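PDB 2ESS: acyl-ACP thioesterase from Bacteroides thetaiotaomicron, which probably hydrolyses the thioester of fatty acyl-ACP, releasing free fatty acids from the acyl carrier protein. Local coordinates for residues Q158-L163 / L186-I191. Numbering follows the deposited sequence.
Sequences QPVATL and LDLFPI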
loop_
_atom_site.group_PDB
_atom_site.type_symbol
_atom_site.label_atom_id
_atom_site.label_comp_id
_atom_site.label_asym_id
_atom_site.label_seq_id
_atom_site.Cartn_x
_atom_site.Cartn_y
_atom_site.Cartn_z
ATOM N N GLN A 158 -29.281 9.153 0.912
ATOM C CA GLN A 158 -28.628 10.270 1.576
ATOM C C GLN A 158 -27.144 9.944 1.783
ATOM O O GLN A 158 -26.802 9.011 2.522
ATOM C CB GLN A 158 -29.307 10.557 2.919
ATOM N N PRO A 159 -26.247 10.715 1.144
ATOM C CA PRO A 159 -24.829 10.392 1.306
ATOM C C PRO A 159 -24.310 10.765 2.681
ATOM O O PRO A 159 -24.730 11.777 3.258
ATOM C CB PRO A 159 -24.140 11.219 0.221
ATOM C CG PRO A 159 -25.043 12.370 -0.005
ATOM C CD PRO A 159 -26.451 11.903 0.296
ATOM N N VAL A 160 -23.408 9.931 3.178
ATOM C CA VAL A 160 -22.794 10.055 4.494
ATOM C C VAL A 160 -21.407 10.667 4.374
ATOM O O VAL A 160 -20.870 11.154 5.340
ATOM C CB VAL A 160 -22.649 8.670 5.201
ATOM C CG1 VAL A 160 -24.004 8.021 5.403
ATOM C CG2 VAL A 160 -21.718 7.740 4.428
ATOM N N ALA A 161 -20.818 10.624 3.193
ATOM C CA ALA A 161 -19.501 11.193 2.979
ATOM C C ALA A 161 -19.265 11.407 1.482
ATOM O O ALA A 161 -19.955 10.809 0.648
ATOM C CB ALA A 161 -18.445 10.296 3.564
ATOM N N THR A 162 -18.338 12.318 1.169
ATOM C CA THR A 162 -17.921 12.591 -0.211
ATOM C C THR A 162 -16.409 12.731 -0.281
ATOM O O THR A 162 -15.760 13.154 0.678
ATOM C CB THR A 162 -18.548 13.878 -0.778
ATOM O OG1 THR A 162 -18.386 14.933 0.172
ATOM C CG2 THR A 162 -20.034 13.689 -1.092
ATOM N N LEU A 163 -15.840 12.376 -1.428
ATOM C CA LEU A 163 -14.399 12.339 -1.596
ATOM C C LEU A 163 -14.113 12.518 -3.067
ATOM O O LEU A 163 -14.774 11.895 -3.876
ATOM C CB LEU A 163 -13.942 10.947 -1.165
ATOM C CG LEU A 163 -12.480 10.640 -1.030
ATOM C CD1 LEU A 163 -11.856 11.584 0.005
ATOM C CD2 LEU A 163 -12.404 9.211 -0.605
ATOM N N LEU A 186 -13.825 1.462 4.181
ATOM C CA LEU A 186 -13.464 1.135 5.567
ATOM C C LEU A 186 -13.181 2.375 6.379
ATOM O O LEU A 186 -13.418 2.358 7.573
ATOM C CB LEU A 186 -12.330 0.124 5.650
ATOM C CG LEU A 186 -12.766 -1.248 5.053
ATOM C CD1 LEU A 186 -11.696 -2.296 5.252
ATOM C CD2 LEU A 186 -14.117 -1.743 5.633
ATOM N N ASP A 187 -12.813 3.489 5.734
ATOM C CA ASP A 187 -12.695 4.788 6.462
ATOM C C ASP A 187 -14.013 5.418 6.877
ATOM O O ASP A 187 -13.994 6.366 7.615
ATOM C CB ASP A 187 -11.879 5.829 5.674
ATOM C CG ASP A 187 -10.359 5.491 5.621
ATOM O OD1 ASP A 187 -9.877 4.806 6.544
ATOM O OD2 ASP A 187 -9.652 5.919 4.669
ATOM N N LEU A 188 -15.154 4.904 6.421
ATOM C CA LEU A 188 -16.448 5.412 6.858
ATOM C C LEU A 188 -16.774 5.047 8.306
ATOM O O LEU A 188 -17.585 5.721 8.919
ATOM C CB LEU A 188 -17.575 4.863 5.963
ATOM C CG LEU A 188 -17.534 5.304 4.502
ATOM C CD1 LEU A 188 -18.429 4.410 3.676
ATOM C CD2 LEU A 188 -17.906 6.821 4.371
ATOM N N PHE A 189 -16.166 3.992 8.867
ATOM C CA PHE A 189 -16.665 3.461 10.142
ATOM C C PHE A 189 -15.958 4.054 11.338
ATOM O O PHE A 189 -14.766 4.289 11.277
ATOM C CB PHE A 189 -16.583 1.948 10.172
ATOM C CG PHE A 189 -17.368 1.328 9.086
ATOM C CD1 PHE A 189 -18.740 1.202 9.208
ATOM C CD2 PHE A 189 -16.763 0.978 7.904
ATOM C CE1 PHE A 189 -19.473 0.680 8.199
ATOM C CE2 PHE A 189 -17.494 0.459 6.870
ATOM C CZ PHE A 189 -18.846 0.305 7.015
ATOM N N PRO A 190 -16.707 4.283 12.437
ATOM C CA PRO A 190 -16.153 4.920 13.609
ATOM C C PRO A 190 -15.078 4.067 14.237
ATOM O O PRO A 190 -15.159 2.831 14.220
ATOM C CB PRO A 190 -17.347 5.088 14.562
ATOM C CG PRO A 190 -18.433 4.301 14.020
ATOM C CD PRO A 190 -18.131 3.963 12.584
ATOM N N ILE A 191 -14.086 4.741 14.780
ATOM C CA ILE A 191 -12.943 4.079 15.338
ATOM C C ILE A 191 -13.339 3.160 16.525
ATOM O O ILE A 191 -12.703 2.116 16.722
ATOM C CB ILE A 191 -11.833 5.120 15.699
ATOM C CG1 ILE A 191 -10.446 4.584 15.331
ATOM C CG2 ILE A 191 -11.900 5.534 17.156
ATOM C CD1 ILE A 191 -10.119 4.592 13.804
#
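Leu-188 reaches across to Ala-161 and Val-160 with a single methyl, a compact example of how one branched side chain can join a helix-to-helix loop to the margin of a β-sheet. Its CD2 rests 3.6 Å from the CB of Ala-161, and the same methyl lies 3.9 Å from Val-160 CG2. The Val-160 and Leu-188 side chains cross at about a right angle and meet methyl to methyl. The leucine chi1 of -65° places CG anti to its own carbonyl carbon, the rotamer from which CD2 reaches both neighbours; Val-160 offers CG2, the branch flanked by its N and C. No hydrogen bond spans the two segments; the contact is wholly apolar, small in area and near the protein surface.

The contact belongs to the C-terminal of two hotdog units, in which a curved antiparallel sheet wraps around a helix. Here strand 161-164 is an outermost strand of the sheet within this chain, and the loop leaves helix 178-186, probably the helix of that unit. Val-160 and Ala-161 are held in place by backbone hydrogen bonds to Phe-218 on strand 215-224, and the side chain of Phe-218 also touches Leu-188, extending the apolar patch onto the next strand.

Leu-188 itself is presented by a type I β turn from Leu-186 to Phe-189, whose closing bond, Phe-189 N to Leu-186 O, is weak at 3.4 Å. The turn has further partners: Leu-186 O also accepts a hydrogen bond from Tyr-194 OH, Phe-189 makes edge-to-face ring contacts with Phe-228 and Phe-247, and Asp-187 OD2 hydrogen-bonds Ser-168 OG of the second subunit.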